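Local coordinates for protein beta-lactamase (Serratia marcescens, PDB 5GWA) that probably hydrolyses beta-lactam antibiotics as a class A extended-spectrum beta-lactamase, and is captured here with the inhibitor avibactam, at residues K203-D208 with N260-A265; V22-L27 with A265-S270; K13-K18 with N36-H41; K242-A247 with K269-Y274. One frame throughout, in Å; residues are numbered along the deposited sequence.

In the fold
Three of the four contacts, 1, 2 and 4, are strung along helix 257-276. Contacts 2 and 4 are buried and wholly apolar where they touch: they seat that helix on strands 21-28 and 243-253, neighbours in the five-stranded antiparallel sheet, and share Lys269 and Ser270. Contact 1 uses an earlier turn of the helix and meets the loop before strand 212-218; it is partly buried, and a water bridging its segments sets it apart. Contact 3 reaches the same sheet from helix 4-15, at outermost strand 34-37; its buried touch is small. Sodium ions sit beside contacts 1, 3 and 4, away from the apolar touch. Leu15 of contact 3 also packs on Val22 of contact 2.

Contact 1 (K203-D208 with N260-A265). With NA (sodium ion), chain M.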
loop_
_atom_site.group_PDB
_atom_site.type_symbol
_atom_site.label_atom_id
_atom_site.label_comp_id
_atom_site.label_asym_id
_atom_site.label_seq_id
_atom_site.Cartn_x
_atom_site.Cartn_y
_atom_site.Cartn_z
ATOM N N LYS A 203 -3.020 -13.145 17.653
ATOM C CA LYS A 203 -3.663 -14.424 17.362
ATOM C C LYS A 203 -2.682 -15.577 17.099
ATOM O O LYS A 203 -3.079 -16.723 17.035
ATOM C CB LYS A 203 -4.575 -14.258 16.142
ATOM C CG LYS A 203 -5.838 -13.425 16.405
ATOM C CD LYS A 203 -6.552 -13.081 15.111
ATOM C CE LYS A 203 -7.140 -14.311 14.445
ATOM N NZ LYS A 203 -8.319 -14.810 15.193
ATOM N N GLY A 204 -1.401 -15.278 16.905
ATOM C CA GLY A 204 -0.521 -16.212 16.211
ATOM C C GLY A 204 -0.373 -17.579 16.848
ATOM O O GLY A 204 -0.235 -18.592 16.132
ATOM N N LEU A 205 -0.233 -17.591 18.165
ATOM C CA LEU A 205 0.009 -18.838 18.897
ATOM C C LEU A 205 -1.144 -19.233 19.825
ATOM O O LEU A 205 -0.997 -20.149 20.640
ATOM C CB LEU A 205 1.336 -18.767 19.656
ATOM C CG LEU A 205 2.572 -18.535 18.824
ATOM C CD1 LEU A 205 3.760 -18.113 19.660
ATOM C CD2 LEU A 205 2.913 -19.777 18.007
ATOM N N LEU A 206 -2.308 -18.591 19.670
ATOM C CA LEU A 206 -3.492 -18.944 20.444
ATOM C C LEU A 206 -4.242 -20.089 19.756
ATOM O O LEU A 206 -4.080 -20.325 18.548
ATOM C CB LEU A 206 -4.421 -17.734 20.564
ATOM C CG LEU A 206 -3.756 -16.485 21.138
ATOM C CD1 LEU A 206 -4.849 -15.474 21.410
ATOM C CD2 LEU A 206 -3.012 -16.805 22.414
ATOM N N PRO A 207 -5.072 -20.803 20.516
ATOM C CA PRO A 207 -5.746 -21.941 19.894
ATOM C C PRO A 207 -6.573 -21.489 18.693
ATOM O O PRO A 207 -7.143 -20.388 18.697
ATOM C CB PRO A 207 -6.649 -22.448 21.015
ATOM C CG PRO A 207 -5.962 -22.047 22.274
ATOM C CD PRO A 207 -5.356 -20.706 21.948
ATOM N N ASP A 208 -6.660 -22.333 17.671
ATOM C CA ASP A 208 -7.572 -22.087 16.576
ATOM C C ASP A 208 -8.943 -21.726 17.105
ATOM O O ASP A 208 -9.425 -22.352 18.040
ATOM C CB ASP A 208 -7.725 -23.328 15.700
ATOM C CG ASP A 208 -6.457 -23.701 14.976
ATOM O OD1 ASP A 208 -5.504 -22.889 14.911
ATOM O OD2 ASP A 208 -6.418 -24.837 14.468
ATOM N N ASN A 260 9.590 -9.663 14.859
ATOM C CA ASN A 260 8.746 -8.629 15.440
ATOM C C ASN A 260 7.335 -9.159 15.677
ATOM O O ASN A 260 6.746 -8.923 16.735
ATOM C CB ASN A 260 8.768 -7.394 14.552
ATOM C CG ASN A 260 10.140 -6.704 14.541
ATOM O OD1 ASN A 260 10.842 -6.744 15.548
ATOM N ND2 ASN A 260 10.529 -6.157 13.416
ATOM N N GLU A 261 6.795 -9.900 14.708
ATOM C CA GLU A 261 5.485 -10.490 14.878
ATOM C C GLU A 261 5.485 -11.564 15.950
ATOM O O GLU A 261 4.581 -11.649 16.758
ATOM C CB GLU A 261 4.936 -11.040 13.557
ATOM C CG GLU A 261 4.773 -9.983 12.492
ATOM C CD GLU A 261 3.821 -10.412 11.387
ATOM O OE1 GLU A 261 4.090 -11.387 10.704
ATOM O OE2 GLU A 261 2.774 -9.777 11.194
ATOM N N LYS A 262 6.527 -12.393 15.950
ATOM C CA LYS A 262 6.654 -13.439 16.916
ATOM C C LYS A 262 6.737 -12.924 18.342
ATOM O O LYS A 262 6.153 -13.511 19.242
ATOM C CB LYS A 262 7.898 -14.271 16.570
ATOM C CG LYS A 262 8.151 -15.450 17.479
ATOM C CD LYS A 262 7.152 -16.565 17.245
ATOM C CE LYS A 262 7.601 -17.497 16.128
ATOM N NZ LYS A 262 6.533 -18.467 15.738
ATOM N N ILE A 263 7.346 -11.746 18.530
ATOM C CA ILE A 263 7.364 -11.136 19.861
ATOM C C ILE A 263 5.951 -10.902 20.372
ATOM O O ILE A 263 5.614 -11.246 21.510
ATOM C CB ILE A 263 8.150 -9.822 19.873
ATOM C CG1 ILE A 263 9.666 -10.103 19.786
ATOM C CG2 ILE A 263 7.884 -9.033 21.147
ATOM C CD1 ILE A 263 10.495 -8.918 19.406
ATOM N N ILE A 264 5.097 -10.374 19.500
ATOM C CA ILE A 264 3.701 -10.152 19.893
ATOM C C ILE A 264 2.993 -11.460 20.207
ATOM O O ILE A 264 2.307 -11.585 21.237
ATOM C CB ILE A 264 2.915 -9.393 18.794
ATOM C CG1 ILE A 264 3.617 -8.061 18.466
ATOM C CG2 ILE A 264 1.472 -9.143 19.242
ATOM C CD1 ILE A 264 3.051 -7.308 17.286
ATOM N N ALA A 265 3.201 -12.448 19.340
ATOM C CA ALA A 265 2.503 -13.729 19.435
ATOM C C ALA A 265 2.906 -14.465 20.723
ATOM O O ALA A 265 2.073 -15.000 21.441
ATOM C CB ALA A 265 2.803 -14.580 18.197
HETATM NA NA NA M . 0.708 -11.522 10.868
HETATM O O HOH W 1 -0.427 -15.637 20.236
#
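Gly204 and Leu205 sit against Ala265, where the loop between helix 182-193 and strand 212-218 of this class A beta-lactamase fold meets the C-terminal helix 257-276. A type I turn from Lys203 to Leu206, closed by a weak backbone bond, carries the two residues to the helix. The tight part is at Gly204: with no side chain there, its CA comes 5.1 Å from Ala265 CA, and the Ala265 methyl points toward the turn, its CB 4.2 Å from Gly204 CA. Leu205 then closes over that methyl. Its CG stands beside the backbone N and opposite the carbonyl carbon (chi1 -59°), which, with chi2 at 165°, brings CD1 to 3.9 Å from Ala265 CB. On the inner side, toward Cys268, a water accepts from Leu205 N and donates to Ala265 O. That carbonyl also takes the helical bond from Lys269 N, so two donors share it.

Outward from this patch the packing thins. The Lys262 chain, exposed on the helix, only brushes the leucine, its CD 4.4 Å from Leu205 CD1.

One turn earlier, Glu261 lies beyond the apolar patch and makes no touch with the loop segment. Its carboxylate is nevertheless heavily engaged: OE1 forms a salt bridge with Lys76 of the second subunit, while OE2 accepts from Arg201 NE. Glu261 also shares a sodium site with Lys200, and it binds the ion mainly through one oxygen, OE2 lying 2.7 Å from the sodium against 3.4 Å for OE1.

Contact 2 (V22-L27 with A265-S270)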
loop_
_atom_site.group_PDB
_atom_site.type_symbol
_atom_site.label_atom_id
_atom_site.label_comp_id
_atom_site.label_asym_id
_atom_site.label_seq_id
_atom_site.Cartn_x
_atom_site.Cartn_y
_atom_site.Cartn_z
ATOM N N VAL A 22 9.928 -2.733 23.513
ATOM C CA VAL A 22 8.613 -3.388 23.418
ATOM C C VAL A 22 7.754 -2.951 24.597
ATOM O O VAL A 22 8.070 -3.202 25.750
ATOM C CB VAL A 22 8.724 -4.904 23.381
ATOM C CG1 VAL A 22 7.350 -5.538 23.216
ATOM C CG2 VAL A 22 9.652 -5.342 22.249
ATOM N N GLY A 23 6.633 -2.312 24.294
ATOM C CA GLY A 23 5.679 -1.897 25.315
ATOM C C GLY A 23 4.527 -2.858 25.392
ATOM O O GLY A 23 3.991 -3.256 24.357
ATOM N N VAL A 24 4.169 -3.245 26.598
ATOM C CA VAL A 24 3.107 -4.233 26.803
ATOM C C VAL A 24 2.128 -3.727 27.855
ATOM O O VAL A 24 2.544 -3.280 28.911
ATOM C CB VAL A 24 3.653 -5.564 27.307
ATOM C CG1 VAL A 24 2.511 -6.561 27.466
ATOM C CG2 VAL A 24 4.706 -6.098 26.359
ATOM N N ALA A 25 0.819 -3.845 27.610
ATOM C CA ALA A 25 -0.155 -3.679 28.683
ATOM C C ALA A 25 -1.256 -4.698 28.520
ATOM O O ALA A 25 -1.648 -5.042 27.393
ATOM C CB ALA A 25 -0.746 -2.297 28.725
ATOM N N VAL A 26 -1.774 -5.132 29.665
ATOM C CA VAL A 26 -2.879 -6.076 29.742
ATOM C C VAL A 26 -3.806 -5.579 30.839
ATOM O O VAL A 26 -3.344 -5.156 31.905
ATOM C CB VAL A 26 -2.411 -7.503 30.108
ATOM C CG1 VAL A 26 -3.584 -8.484 30.006
ATOM C CG2 VAL A 26 -1.280 -7.971 29.231
ATOM N N LEU A 27 -5.106 -5.632 30.576
ATOM C CA LEU A 27 -6.121 -5.319 31.579
ATOM C C LEU A 27 -7.252 -6.328 31.457
ATOM O O LEU A 27 -7.880 -6.461 30.393
ATOM C CB LEU A 27 -6.639 -3.913 31.328
ATOM C CG LEU A 27 -7.251 -3.029 32.387
ATOM C CD1 LEU A 27 -6.377 -3.062 33.658
ATOM C CD2 LEU A 27 -7.336 -1.605 31.837
ATOM N N ALA A 265 3.201 -12.448 19.340
ATOM C CA ALA A 265 2.503 -13.729 19.435
ATOM C C ALA A 265 2.906 -14.465 20.723
ATOM O O ALA A 265 2.073 -15.000 21.441
ATOM C CB ALA A 265 2.803 -14.580 18.197
ATOM N N GLU A 266 4.206 -14.424 21.027
ATOM C CA GLU A 266 4.740 -15.125 22.180
ATOM C C GLU A 266 4.342 -14.441 23.480
ATOM O O GLU A 266 3.911 -15.108 24.412
ATOM C CB GLU A 266 6.247 -15.237 22.109
ATOM C CG GLU A 266 6.731 -16.181 21.023
ATOM C CD GLU A 266 6.684 -17.648 21.426
ATOM O OE1 GLU A 266 6.019 -18.015 22.419
ATOM O OE2 GLU A 266 7.321 -18.444 20.700
ATOM N N ILE A 267 4.364 -13.111 23.504
ATOM C CA ILE A 267 3.929 -12.374 24.698
ATOM C C ILE A 267 2.441 -12.643 24.952
ATOM O O ILE A 267 2.004 -12.927 26.062
ATOM C CB ILE A 267 4.239 -10.859 24.609
ATOM C CG1 ILE A 267 5.738 -10.635 24.755
ATOM C CG2 ILE A 267 3.493 -10.081 25.683
ATOM C CD1 ILE A 267 6.193 -9.241 24.438
ATOM N N CYS A 268 1.643 -12.582 23.893
ATOM C CA CYS A 268 0.234 -12.878 24.035
ATOM C C CYS A 268 -0.028 -14.302 24.546
ATOM O O CYS A 268 -0.846 -14.497 25.415
ATOM C CB CYS A 268 -0.514 -12.620 22.728
ATOM S SG CYS A 268 -2.315 -12.741 22.987
ATOM N N LYS A 269 0.693 -15.271 23.991
ATOM C CA LYS A 269 0.585 -16.683 24.394
ATOM C C LYS A 269 0.903 -16.831 25.871
ATOM O O LYS A 269 0.244 -17.610 26.583
ATOM C CB LYS A 269 1.560 -17.498 23.526
ATOM C CG LYS A 269 1.652 -18.984 23.843
ATOM C CD LYS A 269 0.347 -19.716 23.678
ATOM C CE LYS A 269 0.608 -21.222 23.757
ATOM N NZ LYS A 269 -0.344 -21.923 24.640
ATOM N N SER A 270 1.949 -16.134 26.320
ATOM C CA SER A 270 2.347 -16.181 27.732
ATOM C C SER A 270 1.195 -15.691 28.597
ATOM O O SER A 270 0.864 -16.304 29.616
ATOM C CB SER A 270 3.592 -15.332 28.024
ATOM O OG SER A 270 4.770 -15.906 27.457
#
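Helix 257-276 lies on one face of the five-stranded antiparallel sheet of the class A beta-lactamase fold, and here Ile267 plugs it onto Val22 and Val24 of strand 21-28. The two valines, separated by Gly23, both point at the helix. Val24 and Ile267 reach toward each other tip to tip and meet through both of their branches: Val24 CG2 is 4.0 Å from Ile267 CD1, and Val24 CG1 is 4.1 Å from Ile267 CG2. Val22 meets the isoleucine differently, the two side chains sliding past each other in opposite directions, with Val22 CG1 4.1 Å from Ile267 CD1. Ile267 CG1 stands opposite its own carbonyl carbon (chi1 -72°); with chi2 extended, this sets CD1 where it meets both valines, while CG2 touches Val24 alone. The backbones keep their distance, Val24 CA and Ile267 CA being 8.4 Å apart, so the two segments meet through aliphatic side chains. Around this buried point, Ile11 of helix 4-15 packs on Ile267 and Leu15 of the same helix on Val22; strand 21-28 itself runs between strands 34-37 and 243-253, and Ala25 meets Val168 of helix 164-175.

Contact 3 (K13-K18 with N36-H41); sequences KYLKDK and NVNEKH. With NA (sodium ion), chain K.
A small buried apolar contact joins helix 4-15 to the edge of the main sheet, Leu15 meeting Val37 at the end of outermost strand 34-37. The two side chains reach toward each other tip to tip, Leu15 CD1 standing 4.1 Å from Val37 CG1. The valine offers this methyl because CG1 lies opposite its backbone N (chi1 178°). The same leucine methyl also lies against the amide of Asn38, 4.2 Å from ND2. That amide nitrogen spends its polarity elsewhere, on the carbonyl oxygen of Val22 in strand 21-28.

The ionic groups stay to the sides. In the turn after the helix, Lys18 folds back on residues 14-17: its NZ gives a hydrogen bond to Tyr14 O at 2.9 Å and a salt bridge to the syn lone pair of Asp17 OD1 at 2.7 Å. The same ammonium rests 3.6 Å above one face of the Tyr14 ring, offset toward the rim. Past the strand end, in the type I turn from Asn38 to His41, a sodium ion is bound by Glu39 O at 2.8 Å, two waters and Asp165. Across the segments the contact is thus apolar packing of modest extent; the Lys18-Asp17 pair and the sodium ion lie away from it and take no part.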
loop_
_atom_site.group_PDB
_atom_site.type_symbol
_atom_site.label_atom_id
_atom_site.label_comp_id
_atom_site.label_asym_id
_atom_site.label_seq_id
_atom_site.Cartn_x
_atom_site.Cartn_y
_atom_site.Cartn_z
ATOM N N LYS A 13 12.133 -11.386 30.655
ATOM C CA LYS A 13 13.264 -12.251 30.326
ATOM C C LYS A 13 13.278 -12.596 28.844
ATOM O O LYS A 13 14.328 -12.577 28.199
ATOM C CB LYS A 13 13.221 -13.522 31.174
ATOM C CG LYS A 13 14.391 -14.463 30.932
ATOM C CD LYS A 13 14.436 -15.581 31.966
ATOM C CE LYS A 13 15.506 -16.607 31.631
ATOM N NZ LYS A 13 15.266 -17.892 32.343
ATOM N N TYR A 14 12.093 -12.867 28.303
ATOM C CA TYR A 14 11.914 -13.060 26.853
ATOM C C TYR A 14 12.437 -11.879 26.029
ATOM O O TYR A 14 13.063 -12.029 24.971
ATOM C CB TYR A 14 10.422 -13.319 26.570
ATOM C CG TYR A 14 10.092 -13.450 25.087
ATOM C CD1 TYR A 14 10.522 -14.541 24.353
ATOM C CD2 TYR A 14 9.481 -12.418 24.400
ATOM C CE1 TYR A 14 10.284 -14.633 22.999
ATOM C CE2 TYR A 14 9.201 -12.519 23.065
ATOM C CZ TYR A 14 9.621 -13.617 22.360
ATOM O OH TYR A 14 9.402 -13.707 21.016
ATOM N N LEU A 15 12.208 -10.685 26.539
ATOM C CA LEU A 15 12.536 -9.477 25.837
ATOM C C LEU A 15 14.020 -9.098 25.913
ATOM O O LEU A 15 14.493 -8.297 25.117
ATOM C CB LEU A 15 11.697 -8.338 26.410
ATOM C CG LEU A 15 10.251 -8.274 25.964
ATOM C CD1 LEU A 15 9.579 -7.105 26.694
ATOM C CD2 LEU A 15 10.138 -8.139 24.456
ATOM N N LYS A 16 14.756 -9.765 26.812
ATOM C CA LYS A 16 16.154 -9.429 27.066
ATOM C C LYS A 16 17.024 -9.392 25.816
ATOM O O LYS A 16 17.881 -8.517 25.694
ATOM C CB LYS A 16 16.764 -10.422 28.068
ATOM C CG LYS A 16 16.536 -10.058 29.527
ATOM C CD LYS A 16 17.001 -11.169 30.462
ATOM C CE LYS A 16 18.404 -11.653 30.121
ATOM N NZ LYS A 16 19.020 -12.415 31.244
ATOM N N ASP A 17 16.873 -10.376 24.932
ATOM C CA ASP A 17 17.728 -10.467 23.744
ATOM C C ASP A 17 17.078 -9.998 22.462
ATOM O O ASP A 17 17.609 -10.223 21.374
ATOM C CB ASP A 17 18.255 -11.889 23.554
ATOM C CG ASP A 17 17.169 -12.884 23.230
ATOM O OD1 ASP A 17 16.006 -12.472 23.040
ATOM O OD2 ASP A 17 17.469 -14.094 23.200
ATOM N N LYS A 18 15.951 -9.294 22.583
ATOM C CA LYS A 18 15.289 -8.756 21.409
ATOM C C LYS A 18 15.691 -7.312 21.244
ATOM O O LYS A 18 15.591 -6.512 22.203
ATOM C CB LYS A 18 13.755 -8.868 21.554
ATOM C CG LYS A 18 13.232 -10.257 21.866
ATOM C CD LYS A 18 13.518 -11.239 20.735
ATOM C CE LYS A 18 12.926 -12.591 21.066
ATOM N NZ LYS A 18 13.428 -13.124 22.362
ATOM N N ASN A 36 1.808 -4.359 33.153
ATOM C CA ASN A 36 2.439 -3.344 32.311
ATOM C C ASN A 36 3.919 -3.653 32.195
ATOM O O ASN A 36 4.557 -4.022 33.192
ATOM C CB ASN A 36 2.279 -1.973 32.934
ATOM C CG ASN A 36 0.856 -1.474 32.925
ATOM O OD1 ASN A 36 0.123 -1.615 31.947
ATOM N ND2 ASN A 36 0.438 -0.920 34.045
ATOM N N VAL A 37 4.479 -3.509 30.997
ATOM C CA VAL A 37 5.906 -3.626 30.746
ATOM C C VAL A 37 6.358 -2.458 29.873
ATOM O O VAL A 37 5.765 -2.203 28.828
ATOM C CB VAL A 37 6.267 -4.952 30.054
ATOM C CG1 VAL A 37 7.757 -5.019 29.760
ATOM C CG2 VAL A 37 5.805 -6.121 30.908
ATOM N N ASN A 38 7.387 -1.729 30.304
ATOM C CA ASN A 38 7.946 -0.626 29.543
ATOM C C ASN A 38 6.872 0.398 29.177
ATOM O O ASN A 38 6.938 1.027 28.130
ATOM C CB ASN A 38 8.689 -1.129 28.319
ATOM C CG ASN A 38 9.828 -2.040 28.672
ATOM O OD1 ASN A 38 10.514 -1.843 29.672
ATOM N ND2 ASN A 38 10.035 -3.077 27.860
ATOM N N GLU A 39 5.942 0.631 30.093
ATOM C CA GLU A 39 4.726 1.365 29.769
ATOM C C GLU A 39 4.832 2.878 29.798
ATOM O O GLU A 39 3.882 3.557 29.411
ATOM C CB GLU A 39 3.542 0.907 30.630
ATOM C CG GLU A 39 3.550 1.453 32.059
ATOM C CD GLU A 39 4.485 0.748 33.029
ATOM O OE1 GLU A 39 5.239 -0.196 32.680
ATOM O OE2 GLU A 39 4.435 1.191 34.212
ATOM N N LYS A 40 5.930 3.408 30.337
ATOM C CA LYS A 40 6.049 4.853 30.462
ATOM C C LYS A 40 6.639 5.492 29.196
ATOM O O LYS A 40 6.708 6.711 29.100
ATOM C CB LYS A 40 6.834 5.190 31.732
ATOM C CG LYS A 40 6.071 4.851 33.011
ATOM C CD LYS A 40 6.450 5.751 34.171
ATOM C CE LYS A 40 5.626 5.431 35.403
ATOM N NZ LYS A 40 4.309 6.125 35.317
ATOM N N HIS A 41 7.057 4.687 28.229
ATOM C CA HIS A 41 7.531 5.193 26.973
ATOM C C HIS A 41 6.388 5.571 26.058
ATOM O O HIS A 41 5.233 5.162 26.283
ATOM C CB HIS A 41 8.464 4.152 26.327
ATOM C CG HIS A 41 9.654 3.823 27.163
ATOM N ND1 HIS A 41 10.815 4.573 27.129
ATOM C CD2 HIS A 41 9.858 2.863 28.088
ATOM C CE1 HIS A 41 11.707 4.028 27.930
ATOM N NE2 HIS A 41 11.159 2.971 28.505
HETATM NA NA NA K . 2.178 4.818 31.248
HETATM O O HOH W 2 2.503 4.771 33.965
HETATM O O HOH W 3 2.937 7.315 31.922
#

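Contact 4 (K242-A247 with K269-Y274). With NA (sodium ion), chain R; SO4 (sulfate ion), chain C.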
loop_
_atom_site.group_PDB
_atom_site.type_symbol
_atom_site.label_atom_id
_atom_site.label_comp_id
_atom_site.label_asym_id
_atom_site.label_seq_id
_atom_site.Cartn_x
_atom_site.Cartn_y
_atom_site.Cartn_z
ATOM N N LYS A 242 -14.729 -15.016 29.630
ATOM C CA LYS A 242 -14.207 -13.780 30.157
ATOM C C LYS A 242 -13.285 -13.196 29.088
ATOM O O LYS A 242 -12.869 -13.918 28.160
ATOM C CB LYS A 242 -13.424 -14.043 31.463
ATOM C CG LYS A 242 -14.289 -14.434 32.664
ATOM C CD LYS A 242 -15.053 -13.243 33.212
ATOM C CE LYS A 242 -16.322 -13.651 33.953
ATOM N NZ LYS A 242 -16.049 -14.109 35.341
ATOM N N HIS A 243 -12.821 -11.966 29.332
ATOM C CA HIS A 243 -12.047 -11.216 28.324
ATOM C C HIS A 243 -10.851 -10.496 28.919
ATOM O O HIS A 243 -10.890 -10.075 30.061
ATOM C CB HIS A 243 -12.920 -10.163 27.673
ATOM C CG HIS A 243 -14.177 -10.712 27.071
ATOM N ND1 HIS A 243 -15.338 -10.839 27.800
ATOM C CD2 HIS A 243 -14.469 -11.135 25.820
ATOM C CE1 HIS A 243 -16.284 -11.379 27.038
ATOM N NE2 HIS A 243 -15.781 -11.570 25.834
ATOM N N PHE A 244 -9.815 -10.313 28.109
ATOM C CA PHE A 244 -8.743 -9.392 28.481
ATOM C C PHE A 244 -8.398 -8.479 27.311
ATOM O O PHE A 244 -8.406 -8.909 26.151
ATOM C CB PHE A 244 -7.516 -10.123 29.044
ATOM C CG PHE A 244 -6.815 -11.054 28.082
ATOM C CD1 PHE A 244 -7.231 -12.362 27.926
ATOM C CD2 PHE A 244 -5.652 -10.668 27.425
ATOM C CE1 PHE A 244 -6.602 -13.208 27.046
ATOM C CE2 PHE A 244 -4.975 -11.546 26.575
ATOM C CZ PHE A 244 -5.429 -12.832 26.415
ATOM N N ALA A 245 -8.096 -7.231 27.647
ATOM C CA ALA A 245 -7.531 -6.294 26.685
ATOM C C ALA A 245 -6.022 -6.351 26.743
ATOM O O ALA A 245 -5.444 -6.524 27.826
ATOM C CB ALA A 245 -8.013 -4.898 26.980
ATOM N N ILE A 246 -5.397 -6.394 25.571
ATOM C CA ILE A 246 -3.952 -6.464 25.484
ATOM C C ILE A 246 -3.477 -5.525 24.370
ATOM O O ILE A 246 -4.098 -5.404 23.324
ATOM C CB ILE A 246 -3.461 -7.911 25.261
ATOM C CG1 ILE A 246 -1.945 -8.002 25.133
ATOM C CG2 ILE A 246 -4.148 -8.546 24.065
ATOM C CD1 ILE A 246 -1.415 -9.400 25.340
ATOM N N ALA A 247 -2.354 -4.859 24.617
ATOM C CA ALA A 247 -1.708 -4.051 23.604
ATOM C C ALA A 247 -0.221 -4.295 23.597
ATOM O O ALA A 247 0.414 -4.270 24.665
ATOM C CB ALA A 247 -1.998 -2.599 23.857
ATOM N N LYS A 269 0.693 -15.271 23.991
ATOM C CA LYS A 269 0.585 -16.683 24.394
ATOM C C LYS A 269 0.903 -16.831 25.871
ATOM O O LYS A 269 0.244 -17.610 26.583
ATOM C CB LYS A 269 1.560 -17.498 23.526
ATOM C CG LYS A 269 1.652 -18.984 23.843
ATOM C CD LYS A 269 0.347 -19.716 23.678
ATOM C CE LYS A 269 0.608 -21.222 23.757
ATOM N NZ LYS A 269 -0.344 -21.923 24.640
ATOM N N SER A 270 1.949 -16.134 26.320
ATOM C CA SER A 270 2.347 -16.181 27.732
ATOM C C SER A 270 1.195 -15.691 28.597
ATOM O O SER A 270 0.864 -16.304 29.616
ATOM C CB SER A 270 3.592 -15.332 28.024
ATOM O OG SER A 270 4.770 -15.906 27.457
ATOM N N VAL A 271 0.565 -14.593 28.185
ATOM C CA VAL A 271 -0.521 -14.022 28.964
ATOM C C VAL A 271 -1.732 -14.954 28.952
ATOM O O VAL A 271 -2.355 -15.192 29.977
ATOM C CB VAL A 271 -0.902 -12.615 28.437
ATOM C CG1 VAL A 271 -2.133 -12.079 29.121
ATOM C CG2 VAL A 271 0.260 -11.657 28.612
ATOM N N TRP A 272 -2.056 -15.460 27.768
ATOM C CA TRP A 272 -3.135 -16.427 27.592
ATOM C C TRP A 272 -2.914 -17.645 28.496
ATOM O O TRP A 272 -3.812 -18.021 29.249
ATOM C CB TRP A 272 -3.215 -16.843 26.119
ATOM C CG TRP A 272 -4.132 -17.982 25.843
ATOM C CD1 TRP A 272 -3.817 -19.324 25.890
ATOM C CD2 TRP A 272 -5.502 -17.914 25.453
ATOM N NE1 TRP A 272 -4.903 -20.071 25.546
ATOM C CE2 TRP A 272 -5.980 -19.239 25.374
ATOM C CE3 TRP A 272 -6.408 -16.870 25.276
ATOM C CZ2 TRP A 272 -7.257 -19.535 24.900
ATOM C CZ3 TRP A 272 -7.701 -17.175 24.858
ATOM C CH2 TRP A 272 -8.124 -18.499 24.726
ATOM N N ASP A 273 -1.717 -18.224 28.442
ATOM C CA ASP A 273 -1.422 -19.426 29.224
ATOM C C ASP A 273 -1.612 -19.153 30.716
ATOM O O ASP A 273 -2.175 -19.971 31.404
ATOM C CB ASP A 273 0.007 -19.935 28.955
ATOM C CG ASP A 273 0.140 -20.649 27.628
ATOM O OD1 ASP A 273 -0.891 -21.027 27.015
ATOM O OD2 ASP A 273 1.292 -20.890 27.215
ATOM N N TYR A 274 -1.197 -17.982 31.201
ATOM C CA TYR A 274 -1.388 -17.596 32.600
ATOM C C TYR A 274 -2.864 -17.458 32.970
ATOM O O TYR A 274 -3.342 -17.995 34.000
ATOM C CB TYR A 274 -0.658 -16.279 32.887
ATOM C CG TYR A 274 -0.859 -15.803 34.306
ATOM C CD1 TYR A 274 -0.122 -16.348 35.345
ATOM C CD2 TYR A 274 -1.880 -14.912 34.621
ATOM C CE1 TYR A 274 -0.356 -15.968 36.659
ATOM C CE2 TYR A 274 -2.115 -14.523 35.924
ATOM C CZ TYR A 274 -1.357 -15.065 36.940
ATOM O OH TYR A 274 -1.576 -14.660 38.237
HETATM NA NA NA R . -11.495 -10.652 32.937
HETATM S S SO4 C . -17.375 -13.132 22.452
HETATM O O1 SO4 C . -18.767 -12.668 22.574
HETATM O O2 SO4 C . -16.928 -12.348 21.305
HETATM O O3 SO4 C . -16.780 -12.750 23.749
HETATM O O4 SO4 C . -17.459 -14.589 22.257
#
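Strand 243-247 and helix 269-274 run nearly antiparallel, their axes at 161° and 11.0 Å apart at closest approach, a spacing that leaves room for one layer of side chains. Phe244 and Ile246, two apart on the strand, both point into it. Val271 answers them from the helix with one methyl each: its CG1 is 3.9 Å from Phe244 CE2, and its CG2 is 4.3 Å from Ile246 CD1. Phe244 has its CG between the backbone N and the carbonyl carbon (chi1 63°), and the ring reaches in between Val271 and Trp272. The tryptophan comes to the edge of the phenylalanine, near its plane, Trp272 CE3 lying 4.1 Å from Phe244 CE1; the two side chains cross at about a right angle. His243 belongs to the other side of the strand. Its NE2 donates a nearly straight bond (169°) of 2.6 Å to O3 of a sulfate, probably from the crystallisation liquor, and its carbonyl oxygen binds a sodium ion together with Glu30. On the helix, Lys269 and Asp273 pair one turn apart. Charge is therefore dealt with outside the layer, and what joins helix to sheet here is buried aromatic and aliphatic carbon.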